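Local coordinates for putative membrane protein (Yersinia pestis CO92, PDB 5TF3) that is of unknown function but is an all-helical putative membrane protein of the DUF1198 family, at residues M27-F39 / A96-A108. Residues are numbered along the deposited sequence; the frame is centred on the assembly and turned at random.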
loop_
_atom_site.group_PDB
_atom_site.type_symbol
_atom_site.label_atom_id
_atom_site.label_comp_id
_atom_site.label_asym_id
_atom_site.label_seq_id
_atom_site.Cartn_x
_atom_site.Cartn_y
_atom_site.Cartn_z
HETATM N N MSE A 27 9.269 -3.637 -0.002
HETATM C CA MSE A 27 8.743 -2.431 0.627
HETATM C C MSE A 27 9.327 -2.208 2.025
HETATM O O MSE A 27 9.644 -1.076 2.402
HETATM C CB MSE A 27 7.214 -2.496 0.692
HETATM C CG MSE A 27 6.593 -1.319 1.409
HETATM SE SE MSE A 27 4.694 -1.617 1.561
HETATM C CE MSE A 27 4.790 -3.102 2.833
ATOM N N LEU A 28 9.477 -3.287 2.799
ATOM C CA LEU A 28 10.051 -3.140 4.135
ATOM C C LEU A 28 11.479 -2.621 4.067
ATOM O O LEU A 28 11.876 -1.778 4.877
ATOM C CB LEU A 28 10.004 -4.473 4.883
ATOM C CG LEU A 28 8.602 -5.044 5.098
ATOM C CD1 LEU A 28 8.702 -6.402 5.788
ATOM C CD2 LEU A 28 7.758 -4.084 5.914
ATOM N N GLN A 29 12.267 -3.108 3.103
ATOM C CA GLN A 29 13.659 -2.680 2.981
ATOM C C GLN A 29 13.780 -1.170 2.875
ATOM O O GLN A 29 14.768 -0.597 3.340
ATOM C CB GLN A 29 14.305 -3.323 1.758
ATOM C CG GLN A 29 14.534 -4.802 1.868
ATOM C CD GLN A 29 15.178 -5.361 0.611
ATOM O OE1 GLN A 29 14.630 -6.256 -0.038
ATOM N NE2 GLN A 29 16.343 -4.820 0.252
ATOM N N GLU A 30 12.790 -0.509 2.276
ATOM C CA GLU A 30 12.817 0.929 2.076
ATOM C C GLU A 30 12.105 1.696 3.179
ATOM O O GLU A 30 11.905 2.905 3.043
ATOM C CB GLU A 30 12.200 1.285 0.721
ATOM C CG GLU A 30 12.795 0.509 -0.441
ATOM C CD GLU A 30 13.128 1.396 -1.627
ATOM O OE1 GLU A 30 13.499 2.568 -1.410
ATOM O OE2 GLU A 30 13.011 0.920 -2.778
HETATM N N MSE A 31 11.683 1.028 4.244
HETATM C CA MSE A 31 11.248 1.742 5.428
HETATM C C MSE A 31 12.428 1.812 6.384
HETATM O O MSE A 31 13.256 0.908 6.408
HETATM C CB MSE A 31 10.072 1.051 6.106
HETATM C CG MSE A 31 8.788 1.053 5.323
HETATM SE SE MSE A 31 7.471 0.115 6.361
HETATM C CE MSE A 31 5.994 0.095 5.084
ATOM N N GLY A 32 12.512 2.873 7.174
ATOM C CA GLY A 32 13.531 2.941 8.200
ATOM C C GLY A 32 13.293 1.922 9.298
ATOM O O GLY A 32 12.220 1.319 9.394
ATOM N N PRO A 33 14.295 1.711 10.157
ATOM C CA PRO A 33 14.163 0.644 11.170
ATOM C C PRO A 33 12.994 0.852 12.122
ATOM O O PRO A 33 12.199 -0.073 12.324
ATOM C CB PRO A 33 15.516 0.681 11.897
ATOM C CG PRO A 33 16.431 1.448 10.997
ATOM C CD PRO A 33 15.580 2.413 10.241
ATOM N N ARG A 34 12.847 2.047 12.705
ATOM C CA ARG A 34 11.721 2.269 13.609
ATOM C C ARG A 34 10.387 2.158 12.873
ATOM O O ARG A 34 9.447 1.512 13.356
ATOM C CB ARG A 34 11.846 3.628 14.293
ATOM C CG ARG A 34 10.701 3.884 15.247
ATOM C CD ARG A 34 11.016 4.951 16.273
ATOM N NE ARG A 34 11.061 6.305 15.728
ATOM C CZ ARG A 34 12.088 7.138 15.887
ATOM N NH1 ARG A 34 13.164 6.755 16.572
ATOM N NH2 ARG A 34 12.034 8.357 15.373
ATOM N N GLN A 35 10.296 2.774 11.689
ATOM C CA GLN A 35 9.084 2.674 10.877
ATOM C C GLN A 35 8.742 1.220 10.554
ATOM O O GLN A 35 7.564 0.825 10.589
ATOM C CB GLN A 35 9.251 3.485 9.586
ATOM C CG GLN A 35 9.436 4.997 9.774
ATOM C CD GLN A 35 10.880 5.418 10.047
ATOM O OE1 GLN A 35 11.776 4.579 10.170
ATOM N NE2 GLN A 35 11.107 6.728 10.145
ATOM N N THR A 36 9.747 0.414 10.203
ATOM C CA THR A 36 9.488 -1.000 9.922
ATOM C C THR A 36 8.926 -1.698 11.153
ATOM O O THR A 36 7.931 -2.427 11.068
ATOM C CB THR A 36 10.770 -1.701 9.456
ATOM O OG1 THR A 36 11.352 -0.970 8.371
ATOM C CG2 THR A 36 10.470 -3.128 8.988
ATOM N N GLN A 37 9.550 -1.472 12.316
ATOM C CA GLN A 37 9.109 -2.125 13.548
ATOM C C GLN A 37 7.673 -1.761 13.877
ATOM O O GLN A 37 6.869 -2.630 14.246
ATOM C CB GLN A 37 10.032 -1.743 14.709
ATOM C CG GLN A 37 11.444 -2.299 14.595
ATOM C CD GLN A 37 12.393 -1.680 15.624
ATOM O OE1 GLN A 37 11.958 -1.173 16.666
ATOM N NE2 GLN A 37 13.692 -1.710 15.325
HETATM N N MSE A 38 7.326 -0.481 13.748
HETATM C CA MSE A 38 5.963 -0.013 13.976
HETATM C C MSE A 38 4.985 -0.648 12.987
HETATM O O MSE A 38 3.895 -1.081 13.369
HETATM C CB MSE A 38 5.914 1.522 13.889
HETATM C CG MSE A 38 6.855 2.221 14.895
HETATM SE SE MSE A 38 7.266 4.125 14.538
HETATM C CE MSE A 38 5.502 4.881 14.889
ATOM N N PHE A 39 5.386 -0.716 11.712
ATOM C CA PHE A 39 4.505 -1.285 10.695
ATOM C C PHE A 39 4.279 -2.767 10.944
ATOM O O PHE A 39 3.145 -3.255 10.866
ATOM C CB PHE A 39 5.085 -1.059 9.299
ATOM C CG PHE A 39 4.289 -1.708 8.204
ATOM C CD1 PHE A 39 3.124 -1.109 7.730
ATOM C CD2 PHE A 39 4.695 -2.907 7.649
ATOM C CE1 PHE A 39 2.384 -1.706 6.718
ATOM C CE2 PHE A 39 3.953 -3.513 6.627
ATOM C CZ PHE A 39 2.801 -2.906 6.165
ATOM N N ALA A 96 -0.234 8.055 5.697
ATOM C CA ALA A 96 0.506 6.929 6.268
ATOM C C ALA A 96 1.774 6.640 5.476
ATOM O O ALA A 96 2.803 6.263 6.045
ATOM C CB ALA A 96 -0.378 5.680 6.305
ATOM N N ALA A 97 1.708 6.783 4.156
ATOM C CA ALA A 97 2.910 6.653 3.349
ATOM C C ALA A 97 3.962 7.681 3.750
ATOM O O ALA A 97 5.155 7.365 3.805
ATOM C CB ALA A 97 2.561 6.799 1.872
ATOM N N LEU A 98 3.542 8.920 4.022
ATOM C CA LEU A 98 4.500 9.981 4.322
ATOM C C LEU A 98 5.248 9.720 5.619
ATOM O O LEU A 98 6.353 10.244 5.814
ATOM C CB LEU A 98 3.794 11.336 4.396
ATOM C CG LEU A 98 3.442 11.891 3.018
ATOM C CD1 LEU A 98 2.760 13.245 3.104
ATOM C CD2 LEU A 98 4.692 11.970 2.157
ATOM N N PHE A 99 4.668 8.946 6.532
ATOM C CA PHE A 99 5.458 8.566 7.692
ATOM C C PHE A 99 6.362 7.375 7.394
ATOM O O PHE A 99 7.579 7.442 7.595
ATOM C CB PHE A 99 4.588 8.217 8.883
ATOM C CG PHE A 99 5.367 7.509 9.952
ATOM C CD1 PHE A 99 6.327 8.193 10.686
ATOM C CD2 PHE A 99 5.219 6.156 10.163
ATOM C CE1 PHE A 99 7.069 7.562 11.670
ATOM C CE2 PHE A 99 5.961 5.514 11.148
ATOM C CZ PHE A 99 6.892 6.216 11.891
ATOM N N TYR A 100 5.770 6.257 6.953
ATOM C CA TYR A 100 6.525 5.005 6.904
ATOM C C TYR A 100 7.713 5.107 5.960
ATOM O O TYR A 100 8.748 4.463 6.196
ATOM C CB TYR A 100 5.613 3.845 6.508
ATOM C CG TYR A 100 4.686 3.383 7.617
ATOM C CD1 TYR A 100 5.185 2.941 8.837
ATOM C CD2 TYR A 100 3.309 3.381 7.438
ATOM C CE1 TYR A 100 4.330 2.519 9.857
ATOM C CE2 TYR A 100 2.450 2.951 8.439
ATOM C CZ TYR A 100 2.962 2.529 9.646
ATOM O OH TYR A 100 2.100 2.113 10.636
ATOM N N PHE A 101 7.607 5.944 4.922
ATOM C CA PHE A 101 8.695 6.159 3.974
ATOM C C PHE A 101 9.368 7.525 4.164
ATOM O O PHE A 101 9.927 8.088 3.220
ATOM C CB PHE A 101 8.179 5.981 2.545
ATOM C CG PHE A 101 7.515 4.647 2.315
ATOM C CD1 PHE A 101 8.265 3.477 2.317
ATOM C CD2 PHE A 101 6.142 4.556 2.133
ATOM C CE1 PHE A 101 7.664 2.241 2.122
ATOM C CE2 PHE A 101 5.530 3.332 1.935
ATOM C CZ PHE A 101 6.290 2.170 1.927
ATOM N N ALA A 102 9.360 8.038 5.393
ATOM C CA ALA A 102 9.881 9.383 5.658
ATOM C C ALA A 102 11.336 9.532 5.220
ATOM O O ALA A 102 11.726 10.579 4.693
ATOM C CB ALA A 102 9.735 9.710 7.139
ATOM N N GLU A 103 12.148 8.492 5.412
ATOM C CA GLU A 103 13.560 8.564 5.046
ATOM C C GLU A 103 13.781 8.728 3.545
ATOM O O GLU A 103 14.878 9.125 3.132
ATOM C CB GLU A 103 14.289 7.315 5.540
ATOM C CG GLU A 103 14.320 7.183 7.054
ATOM C CD GLU A 103 15.167 6.003 7.515
ATOM O OE1 GLU A 103 15.434 5.104 6.680
ATOM O OE2 GLU A 103 15.566 5.979 8.706
ATOM N N LEU A 104 12.776 8.414 2.723
ATOM C CA LEU A 104 12.853 8.612 1.280
ATOM C C LEU A 104 12.625 10.057 0.870
ATOM O O LEU A 104 12.865 10.390 -0.294
ATOM C CB LEU A 104 11.825 7.731 0.565
ATOM C CG LEU A 104 11.955 6.243 0.856
ATOM C CD1 LEU A 104 11.000 5.436 -0.027
ATOM C CD2 LEU A 104 13.379 5.840 0.606
ATOM N N ASP A 105 12.137 10.901 1.782
ATOM C CA ASP A 105 11.970 12.333 1.524
ATOM C C ASP A 105 10.944 12.566 0.414
ATOM O O ASP A 105 11.185 13.307 -0.540
ATOM C CB ASP A 105 13.313 12.985 1.178
ATOM C CG ASP A 105 13.529 14.310 1.884
ATOM O OD1 ASP A 105 12.583 15.126 1.937
ATOM O OD2 ASP A 105 14.654 14.531 2.384
ATOM N N LEU A 106 9.794 11.909 0.539
ATOM C CA LEU A 106 8.786 11.965 -0.509
ATOM C C LEU A 106 8.204 13.369 -0.640
ATOM O O LEU A 106 8.098 14.125 0.328
ATOM C CB LEU A 106 7.658 10.972 -0.233
ATOM C CG LEU A 106 8.018 9.489 -0.167
ATOM C CD1 LEU A 106 6.776 8.697 0.189
ATOM C CD2 LEU A 106 8.625 9.008 -1.478
ATOM N N ASP A 107 7.804 13.708 -1.857
ATOM C CA ASP A 107 7.241 15.020 -2.135
ATOM C C ASP A 107 5.747 14.963 -1.838
ATOM O O ASP A 107 4.984 14.328 -2.573
ATOM C CB ASP A 107 7.540 15.409 -3.577
ATOM C CG ASP A 107 7.065 16.799 -3.917
ATOM O OD1 ASP A 107 6.113 17.278 -3.275
ATOM O OD2 ASP A 107 7.647 17.396 -4.842
ATOM N N ALA A 108 5.328 15.644 -0.766
ATOM C CA ALA A 108 3.937 15.542 -0.325
ATOM C C ALA A 108 2.968 16.130 -1.345
ATOM O O ALA A 108 1.826 15.663 -1.455
ATOM C CB ALA A 108 3.752 16.236 1.026
HETATM O O HOH W 1 11.554 5.524 6.073
#
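Met27 lays its CG against the edge of the Phe101 ring, 3.5 Å from CZ. This begins a mainly apolar contact in an all-helical fold: the turn from helix 22-29 into helix 33-45 meets the C-terminal end of helix 91-100 and the short 3-10 turn after it. Glu30 brings its backbone O to the Phe101 edge, while OE1 lies 3.8 Å from Leu104 CD2. OE2 hydrogen-bonds to Tyr61 OH and forms a salt bridge with Lys66 NZ. Met31, a selenomethionine like Met27 and Met38, runs straight beyond CG (chi2 179°). This brings SE into oblique Met-aromatic contacts with Tyr100 and Phe101, and CE over the centre of the Phe39 ring. Gly32, the N-cap of helix 33-45, brings its CA to 3.3 Å from Glu103 OE1. A water joins the backbones here: it accepts from Gly32 N and Glu103 N and donates to Tyr100 O. Gln35 CG, held beside its own backbone N (chi1 -63°), makes a CH-pi contact over the face of Phe99. In one of its two conformers, Met38 places SE at the edge of the same ring, 3.4 Å from Phe99 CZ. Phe39 turns its edge to the Tyr100 face in a T-shaped pair, planes at 79°. Leu57 of helix 48-65 touches both side chains. On the opposite face of Tyr100, Phe99 CD2 lies 3.5 Å above the ring plane, toward the rim.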